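Local coordinates for protein pngf-ii (PDB 4R4X) that probably removes N-linked glycans from glycoproteins as a peptide:N-glycosidase, hydrolysing the linkage between the sugar chain and its asparagine, at residues A[51-63]-A[71-83]. Numbering follows the deposited sequence.
With ZN (zinc ion), chain B.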
ATOM      1  N   ASN A  51      17.299  23.986  -7.631  1.00 17.61           N
ATOM      2  CA  ASN A  51      18.334  23.651  -8.594  1.00 18.88           C
ATOM      3  C   ASN A  51      19.493  24.673  -8.513  1.00 18.11           C
ATOM      4  O   ASN A  51      19.277  25.844  -8.256  1.00 16.91           O
ATOM      5  CB  ASN A  51      17.663  23.610  -9.966  1.00 21.65           C
ATOM      6  CG  ASN A  51      18.613  23.262 -11.079  1.00 24.87           C
ATOM      7  OD1 ASN A  51      18.745  22.091 -11.452  1.00 30.70           O
ATOM      8  ND2 ASN A  51      19.258  24.267 -11.641  1.00 25.11           N
ATOM      9  N   GLU A  52      20.729  24.221  -8.695  1.00 19.51           N
ATOM     10  CA  GLU A  52      21.871  25.124  -8.774  1.00 19.33           C
ATOM     11  C   GLU A  52      22.777  24.680  -9.897  1.00 19.60           C
ATOM     12  O   GLU A  52      23.002  23.483 -10.087  1.00 19.26           O
ATOM     13  CB  GLU A  52      22.668  25.158  -7.476  1.00 22.32           C
ATOM     14  CG  GLU A  52      21.902  25.732  -6.295  1.00 26.98           C
ATOM     15  CD  GLU A  52      22.792  26.096  -5.112  1.00 30.87           C
ATOM     16  OE1 GLU A  52      23.936  25.601  -5.037  1.00 37.05           O
ATOM     17  OE2 GLU A  52      22.349  26.885  -4.247  1.00 35.57           O
ATOM     18  N   ILE A  53      23.288  25.651 -10.643  1.00 18.75           N
ATOM     19  CA  ILE A  53      24.165  25.393 -11.764  1.00 18.50           C
ATOM     20  C   ILE A  53      25.485  26.059 -11.485  1.00 19.32           C
ATOM     21  O   ILE A  53      25.506  27.232 -11.161  1.00 18.50           O
ATOM     22  CB  ILE A  53      23.602  25.981 -13.068  1.00 19.00           C
ATOM     23  CG1 ILE A  53      22.257  25.326 -13.366  1.00 19.56           C
ATOM     24  CG2 ILE A  53      24.608  25.789 -14.199  1.00 20.41           C
ATOM     25  CD1 ILE A  53      21.620  25.717 -14.679  1.00 20.33           C
ATOM     26  N   ASN A  54      26.562  25.290 -11.622  1.00 19.18           N
ATOM     27  CA  ASN A  54      27.920  25.779 -11.532  1.00 20.76           C
ATOM     28  C   ASN A  54      28.314  26.195 -12.935  1.00 20.48           C
ATOM     29  O   ASN A  54      28.381  25.358 -13.823  1.00 20.22           O
ATOM     30  CB  ASN A  54      28.839  24.668 -11.017  1.00 22.57           C
ATOM     31  CG  ASN A  54      30.293  25.109 -10.928  1.00 24.67           C
ATOM     32  OD1 ASN A  54      30.710  26.063 -11.590  1.00 25.32           O
ATOM     33  ND2 ASN A  54      31.068  24.417 -10.105  1.00 24.50           N
ATOM     34  N   ARG A  55      28.500  27.489 -13.148  1.00 21.65           N
ATOM     35  CA  ARG A  55      28.687  27.992 -14.505  1.00 22.85           C
ATOM     36  C   ARG A  55      30.112  27.735 -15.035  1.00 26.13           C
ATOM     37  O   ARG A  55      30.345  27.851 -16.230  1.00 25.83           O
ATOM     38  CB  ARG A  55      28.345  29.477 -14.570  1.00 21.45           C
ATOM     39  CG  ARG A  55      26.880  29.797 -14.327  1.00 20.88           C
ATOM     40  CD  ARG A  55      25.971  29.282 -15.446  1.00 19.95           C
ATOM     41  NE  ARG A  55      24.561  29.535 -15.149  1.00 19.31           N
ATOM     42  CZ  ARG A  55      23.545  29.079 -15.897  1.00 19.11           C
ATOM     43  NH1 ARG A  55      23.761  28.390 -17.018  1.00 18.18           N
ATOM     44  NH2 ARG A  55      22.303  29.362 -15.571  1.00 18.29           N
ATOM     45  N   LYS A  56      31.039  27.356 -14.154  1.00 28.30           N
ATOM     46  CA  LYS A  56      32.422  27.018 -14.571  1.00 32.38           C
ATOM     47  C   LYS A  56      32.458  25.717 -15.373  1.00 31.83           C
ATOM     48  O   LYS A  56      33.186  25.599 -16.350  1.00 31.85           O
ATOM     49  CB  LYS A  56      33.352  26.882 -13.354  1.00 35.03           C
ATOM     50  CG  LYS A  56      34.034  28.157 -12.863  1.00 39.81           C
ATOM     51  CD  LYS A  56      33.125  29.385 -12.802  1.00 42.46           C
ATOM     52  CE  LYS A  56      33.298  30.265 -14.042  1.00 46.11           C
ATOM     53  NZ  LYS A  56      32.156  31.188 -14.305  1.00 45.57           N
ATOM     54  N   ASN A  57      31.663  24.741 -14.958  1.00 30.55           N
ATOM     55  CA  ASN A  57      31.685  23.414 -15.580  1.00 29.10           C
ATOM     56  C   ASN A  57      30.313  22.887 -16.028  1.00 28.05           C
ATOM     57  O   ASN A  57      30.186  21.750 -16.477  1.00 24.84           O
ATOM     58  CB  ASN A  57      32.415  22.401 -14.669  1.00 28.99           C
ATOM     59  CG  ASN A  57      31.773  22.213 -13.285  1.00 30.01           C
ATOM     60  OD1 ASN A  57      32.334  21.509 -12.451  1.00 34.21           O
ATOM     61  ND2 ASN A  57      30.627  22.803 -13.030  1.00 28.83           N
ATOM     62  N   ASN A  58      29.290  23.735 -15.933  1.00 26.68           N
ATOM     63  CA  ASN A  58      27.919  23.323 -16.212  1.00 26.05           C
ATOM     64  C   ASN A  58      27.433  22.098 -15.422  1.00 24.20           C
ATOM     65  O   ASN A  58      26.586  21.364 -15.876  1.00 24.49           O
ATOM     66  CB  ASN A  58      27.682  23.174 -17.725  1.00 27.26           C
ATOM     67  CG  ASN A  58      27.583  24.525 -18.428  1.00 27.51           C
ATOM     68  OD1 ASN A  58      27.560  25.574 -17.784  1.00 25.78           O
ATOM     69  ND2 ASN A  58      27.536  24.505 -19.760  1.00 28.63           N
ATOM     70  N   GLU A  59      27.941  21.912 -14.214  1.00 23.46           N
ATOM     71  CA  GLU A  59      27.386  20.897 -13.336  1.00 24.73           C
ATOM     72  C   GLU A  59      26.040  21.400 -12.809  1.00 21.73           C
ATOM     73  O   GLU A  59      25.987  22.424 -12.149  1.00 20.21           O
ATOM     74  CB  GLU A  59      28.322  20.572 -12.172  1.00 28.02           C
ATOM     75  CG  GLU A  59      27.790  19.437 -11.303  1.00 33.50           C
ATOM     76  CD  GLU A  59      28.875  18.690 -10.537  1.00 38.72           C
ATOM     77  OE1 GLU A  59      30.015  19.190 -10.459  1.00 45.94           O
ATOM     78  OE2 GLU A  59      28.585  17.590 -10.007  1.00 45.19           O
ATOM     79  N   VAL A  60      24.976  20.679 -13.147  1.00 20.45           N
ATOM     80  CA  VAL A  60      23.626  20.957 -12.678  1.00 20.71           C
ATOM     81  C   VAL A  60      23.360  20.079 -11.442  1.00 20.89           C
ATOM     82  O   VAL A  60      23.466  18.836 -11.501  1.00 20.16           O
ATOM     83  CB  VAL A  60      22.600  20.654 -13.774  1.00 20.88           C
ATOM     84  CG1 VAL A  60      21.176  20.961 -13.329  1.00 21.53           C
ATOM     85  CG2 VAL A  60      22.941  21.435 -15.040  1.00 21.55           C
ATOM     86  N   SER A  61      23.033  20.728 -10.330  1.00 20.03           N
ATOM     87  CA  SER A  61      22.728  20.020  -9.083  1.00 20.50           C
ATOM     88  C   SER A  61      21.275  20.243  -8.699  1.00 19.22           C
ATOM     89  O   SER A  61      20.787  21.369  -8.680  1.00 18.24           O
ATOM     90  CB  SER A  61      23.644  20.480  -7.963  1.00 19.93           C
ATOM     91  OG  SER A  61      24.980  20.063  -8.204  1.00 21.18           O
ATOM     92  N   GLN A  62      20.588  19.148  -8.423  1.00 19.51           N
ATOM     93  CA  GLN A  62      19.224  19.178  -7.984  1.00 19.74           C
ATOM     94  C   GLN A  62      19.202  18.739  -6.524  1.00 17.92           C
ATOM     95  O   GLN A  62      19.755  17.701  -6.186  1.00 17.56           O
ATOM     96  CB  GLN A  62      18.393  18.225  -8.842  1.00 22.88           C
ATOM     97  CG  GLN A  62      16.906  18.445  -8.720  1.00 25.20           C
ATOM     98  CD  GLN A  62      16.412  19.701  -9.417  1.00 28.08           C
ATOM     99  OE1 GLN A  62      17.050  20.243 -10.324  1.00 29.73           O
ATOM    100  NE2 GLN A  62      15.243  20.154  -9.008  1.00 29.66           N
ATOM    101  N   PHE A  63      18.539  19.516  -5.685  1.00 16.65           N
ATOM    102  CA  PHE A  63      18.475  19.271  -4.247  1.00 15.85           C
ATOM    103  C   PHE A  63      17.028  19.067  -3.855  1.00 15.35           C
ATOM    104  O   PHE A  63      16.180  19.857  -4.245  1.00 14.82           O
ATOM    105  CB  PHE A  63      18.974  20.494  -3.465  1.00 15.85           C
ATOM    106  CG  PHE A  63      20.382  20.885  -3.767  1.00 16.18           C
ATOM    107  CD1 PHE A  63      20.665  21.736  -4.818  1.00 16.77           C
ATOM    108  CD2 PHE A  63      21.435  20.415  -2.986  1.00 16.48           C
ATOM    109  CE1 PHE A  63      21.982  22.110  -5.086  1.00 17.27           C
ATOM    110  CE2 PHE A  63      22.747  20.778  -3.258  1.00 16.84           C
ATOM    111  CZ  PHE A  63      23.022  21.632  -4.311  1.00 16.97           C
ATOM    112  N   ILE A  71      18.555  16.522   3.375  1.00 21.51           N
ATOM    113  CA  ILE A  71      18.602  16.941   1.975  1.00 20.74           C
ATOM    114  C   ILE A  71      19.362  15.904   1.144  1.00 19.86           C
ATOM    115  O   ILE A  71      20.467  15.497   1.515  1.00 19.25           O
ATOM    116  CB  ILE A  71      19.373  18.269   1.823  1.00 21.80           C
ATOM    117  CG1 ILE A  71      18.705  19.398   2.631  1.00 22.95           C
ATOM    118  CG2 ILE A  71      19.480  18.683   0.353  1.00 22.07           C
ATOM    119  CD1 ILE A  71      19.587  20.635   2.762  1.00 22.62           C
ATOM    120  N   VAL A  72      18.782  15.531   0.008  1.00 18.97           N
ATOM    121  CA  VAL A  72      19.468  14.729  -0.973  1.00 19.93           C
ATOM    122  C   VAL A  72      19.742  15.571  -2.223  1.00 18.96           C
ATOM    123  O   VAL A  72      19.048  16.558  -2.495  1.00 17.15           O
ATOM    124  CB  VAL A  72      18.729  13.418  -1.311  1.00 20.35           C
ATOM    125  CG1 VAL A  72      18.669  12.532  -0.075  1.00 22.37           C
ATOM    126  CG2 VAL A  72      17.328  13.635  -1.854  1.00 21.33           C
ATOM    127  N   LYS A  73      20.782  15.192  -2.952  1.00 18.23           N
ATOM    128  CA  LYS A  73      21.104  15.870  -4.175  1.00 18.87           C
ATOM    129  C   LYS A  73      21.496  14.859  -5.241  1.00 18.02           C
ATOM    130  O   LYS A  73      21.953  13.748  -4.952  1.00 16.27           O
ATOM    131  CB  LYS A  73      22.210  16.933  -3.954  1.00 20.84           C
ATOM    132  CG  LYS A  73      23.630  16.426  -4.108  1.00 23.89           C
ATOM    133  CD  LYS A  73      24.694  17.481  -3.829  1.00 25.24           C
ATOM    134  CE  LYS A  73      25.223  18.105  -5.106  1.00 27.99           C
ATOM    135  NZ  LYS A  73      26.303  19.111  -4.836  1.00 29.34           N
ATOM    136  N   THR A  74      21.305  15.259  -6.481  1.00 17.17           N
ATOM    137  CA  THR A  74      21.790  14.488  -7.590  1.00 19.47           C
ATOM    138  C   THR A  74      22.435  15.496  -8.534  1.00 21.73           C
ATOM    139  O   THR A  74      21.943  16.636  -8.668  1.00 22.59           O
ATOM    140  CB  THR A  74      20.643  13.639  -8.194  1.00 20.49           C
ATOM    141  OG1 THR A  74      21.168  12.461  -8.805  1.00 20.83           O
ATOM    142  CG2 THR A  74      19.847  14.408  -9.194  1.00 22.45           C
ATOM    143  N   SER A  75      23.528  15.090  -9.181  1.00 22.04           N
ATOM    144  CA  SER A  75      24.316  15.984 -10.025  1.00 24.70           C
ATOM    145  C   SER A  75      24.581  15.393 -11.414  1.00 24.03           C
ATOM    146  O   SER A  75      24.626  14.183 -11.567  1.00 21.22           O
ATOM    147  CB  SER A  75      25.637  16.284  -9.333  1.00 26.07           C
ATOM    148  OG  SER A  75      25.388  17.033  -8.154  1.00 31.21           O
ATOM    149  N   ASP A  76      24.758  16.265 -12.409  1.00 23.10           N
ATOM    150  CA  ASP A  76      24.898  15.842 -13.806  1.00 23.92           C
ATOM    151  C   ASP A  76      25.472  17.006 -14.603  1.00 23.94           C
ATOM    152  O   ASP A  76      24.912  18.106 -14.587  1.00 22.22           O
ATOM    153  CB  ASP A  76      23.533  15.434 -14.378  1.00 25.22           C
ATOM    154  CG  ASP A  76      23.620  14.758 -15.764  1.00 27.03           C
ATOM    155  OD1 ASP A  76      24.661  14.874 -16.454  1.00 26.91           O
ATOM    156  OD2 ASP A  76      22.609  14.123 -16.171  1.00 28.43           O
ATOM    157  N   ASN A  77      26.599  16.775 -15.278  1.00 23.65           N
ATOM    158  CA  ASN A  77      27.222  17.835 -16.070  1.00 23.81           C
ATOM    159  C   ASN A  77      26.987  17.706 -17.581  1.00 24.05           C
ATOM    160  O   ASN A  77      27.654  18.373 -18.375  1.00 22.40           O
ATOM    161  CB  ASN A  77      28.701  17.932 -15.745  1.00 25.16           C
ATOM    162  CG  ASN A  77      29.501  16.781 -16.308  1.00 27.04           C
ATOM    163  OD1 ASN A  77      28.950  15.800 -16.798  1.00 27.20           O
ATOM    164  ND2 ASN A  77      30.816  16.909 -16.256  1.00 30.02           N
ATOM    165  N   THR A  78      26.031  16.869 -17.962  1.00 24.00           N
ATOM    166  CA  THR A  78      25.683  16.669 -19.363  1.00 27.10           C
ATOM    167  C   THR A  78      24.313  17.226 -19.740  1.00 25.88           C
ATOM    168  O   THR A  78      23.940  17.186 -20.915  1.00 25.19           O
ATOM    169  CB  THR A  78      25.679  15.171 -19.740  1.00 28.71           C
ATOM    170  OG1 THR A  78      24.563  14.504 -19.121  1.00 31.45           O
ATOM    171  CG2 THR A  78      26.980  14.501 -19.327  1.00 30.67           C
ATOM    172  N   ILE A  79      23.552  17.732 -18.763  1.00 23.28           N
ATOM    173  CA  ILE A  79      22.156  18.105 -19.027  1.00 23.35           C
ATOM    174  C   ILE A  79      22.015  19.245 -20.055  1.00 22.10           C
ATOM    175  O   ILE A  79      21.231  19.156 -21.002  1.00 22.51           O
ATOM    176  CB  ILE A  79      21.422  18.511 -17.721  1.00 25.37           C
ATOM    177  CG1 ILE A  79      21.291  17.291 -16.796  1.00 27.02           C
ATOM    178  CG2 ILE A  79      20.048  19.097 -18.038  1.00 25.58           C
ATOM    179  CD1 ILE A  79      20.425  17.523 -15.569  1.00 28.88           C
ATOM    180  N   LEU A  80      22.758  20.322 -19.842  1.00 21.59           N
ATOM    181  CA  LEU A  80      22.655  21.500 -20.714  1.00 22.47           C
ATOM    182  C   LEU A  80      23.060  21.141 -22.145  1.00 23.28           C
ATOM    183  O   LEU A  80      22.340  21.450 -23.081  1.00 22.17           O
ATOM    184  CB  LEU A  80      23.515  22.650 -20.170  1.00 21.36           C
ATOM    185  CG  LEU A  80      23.060  23.139 -18.792  1.00 21.72           C
ATOM    186  CD1 LEU A  80      23.808  24.392 -18.382  1.00 21.93           C
ATOM    187  CD2 LEU A  80      21.558  23.351 -18.783  1.00 21.79           C
ATOM    188  N   ALA A  81      24.187  20.443 -22.290  1.00 24.09           N
ATOM    189  CA  ALA A  81      24.701  20.055 -23.615  1.00 25.41           C
ATOM    190  C   ALA A  81      23.678  19.262 -24.435  1.00 24.98           C
ATOM    191  O   ALA A  81      23.625  19.410 -25.648  1.00 24.49           O
ATOM    192  CB  ALA A  81      26.005  19.264 -23.467  1.00 26.88           C
ATOM    193  N   LYS A  82      22.835  18.463 -23.775  1.00 24.96           N
ATOM    194  CA  LYS A  82      21.836  17.657 -24.473  1.00 24.01           C
ATOM    195  C   LYS A  82      20.612  18.408 -24.989  1.00 24.11           C
ATOM    196  O   LYS A  82      19.870  17.868 -25.795  1.00 23.21           O
ATOM    197  CB  LYS A  82      21.371  16.497 -23.594  1.00 25.69           C
ATOM    198  CG  LYS A  82      22.447  15.439 -23.383  1.00 27.08           C
ATOM    199  CD  LYS A  82      22.021  14.425 -22.332  1.00 27.69           C
ATOM    200  CE  LYS A  82      23.120  13.406 -22.105  1.00 28.70           C
ATOM    201  NZ  LYS A  82      22.803  12.549 -20.943  1.00 29.51           N
ATOM    202  N   GLN A  83      20.373  19.631 -24.525  1.00 22.62           N
ATOM    203  CA  GLN A  83      19.178  20.362 -24.959  1.00 23.21           C
ATOM    204  C   GLN A  83      19.375  20.701 -26.424  1.00 23.38           C
ATOM    205  O   GLN A  83      20.463  21.103 -26.797  1.00 24.09           O
ATOM    206  CB  GLN A  83      18.984  21.646 -24.128  1.00 21.22           C
ATOM    207  CG  GLN A  83      18.780  21.327 -22.654  1.00 21.30           C
ATOM    208  CD  GLN A  83      18.448  22.536 -21.796  1.00 21.05           C
ATOM    209  OE1 GLN A  83      18.466  23.687 -22.251  1.00 19.43           O
ATOM    210  NE2 GLN A  83      18.111  22.264 -20.541  1.00 19.25           N
TER
HETATM  211 ZN    ZN B1001      24.793  27.275  -3.795  0.50 23.52          ZN
HETATM  212  O   HOH W   1      25.036  20.265 -18.007  1.00 19.73           O
HETATM  213  O   HOH W   2      21.154  17.149 -11.622  1.00 26.69           O
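Thr74 O is gripped twice: by Gln62 N at 2.9 Å, in a nearly straight bond (177° at the hydrogen), and by a water. The same water donates to Val60 O, which also accepts from Asp76 N. Thr74 N returns a bond to Gln62 O, and Val60 N one to Asp76 O. These four backbone bonds tie together strands 59-65 and 70-76, an antiparallel hairpin of the N-terminal domain. Strand 48-54 pairs on the far side of 59-63.

One face carries Ser61, Ser75, Phe63 and Lys73. Ser61 OG and Ser75 OG hydrogen-bond at 3.1 Å; either could be the donor. Lys73 runs alongside Phe63, with Lys73 CB 3.7 Å from Phe63 CD2. A bend at chi3 (-98°) brings Lys73 CE to 3.7 Å from Ser61 OG. Ile71 CG2 meets the Phe63 ring at its edge, and Phe163 packs edge-to-face on that ring.

At the end of strand 71-76, Asp76 OD1 accepts from Thr78 N, an Asx turn, and also from Thr78 OG1. The short helical turn 79-82 then brings Leu80 CG to 4.1 Å from Val60 CG2. The Leu80 and Asn58 side chains cross at about a right angle, with Leu80 CD1 3.8 Å from Asn58 CG. A water links Asn58 O to Leu80 N.

Glu52 binds zinc through both carboxylate oxygens, together with Asp159. Its backbone pairs with Ser61, so the hairpin's hydrogen bonds reach the metal-bearing strand through one shared central strand.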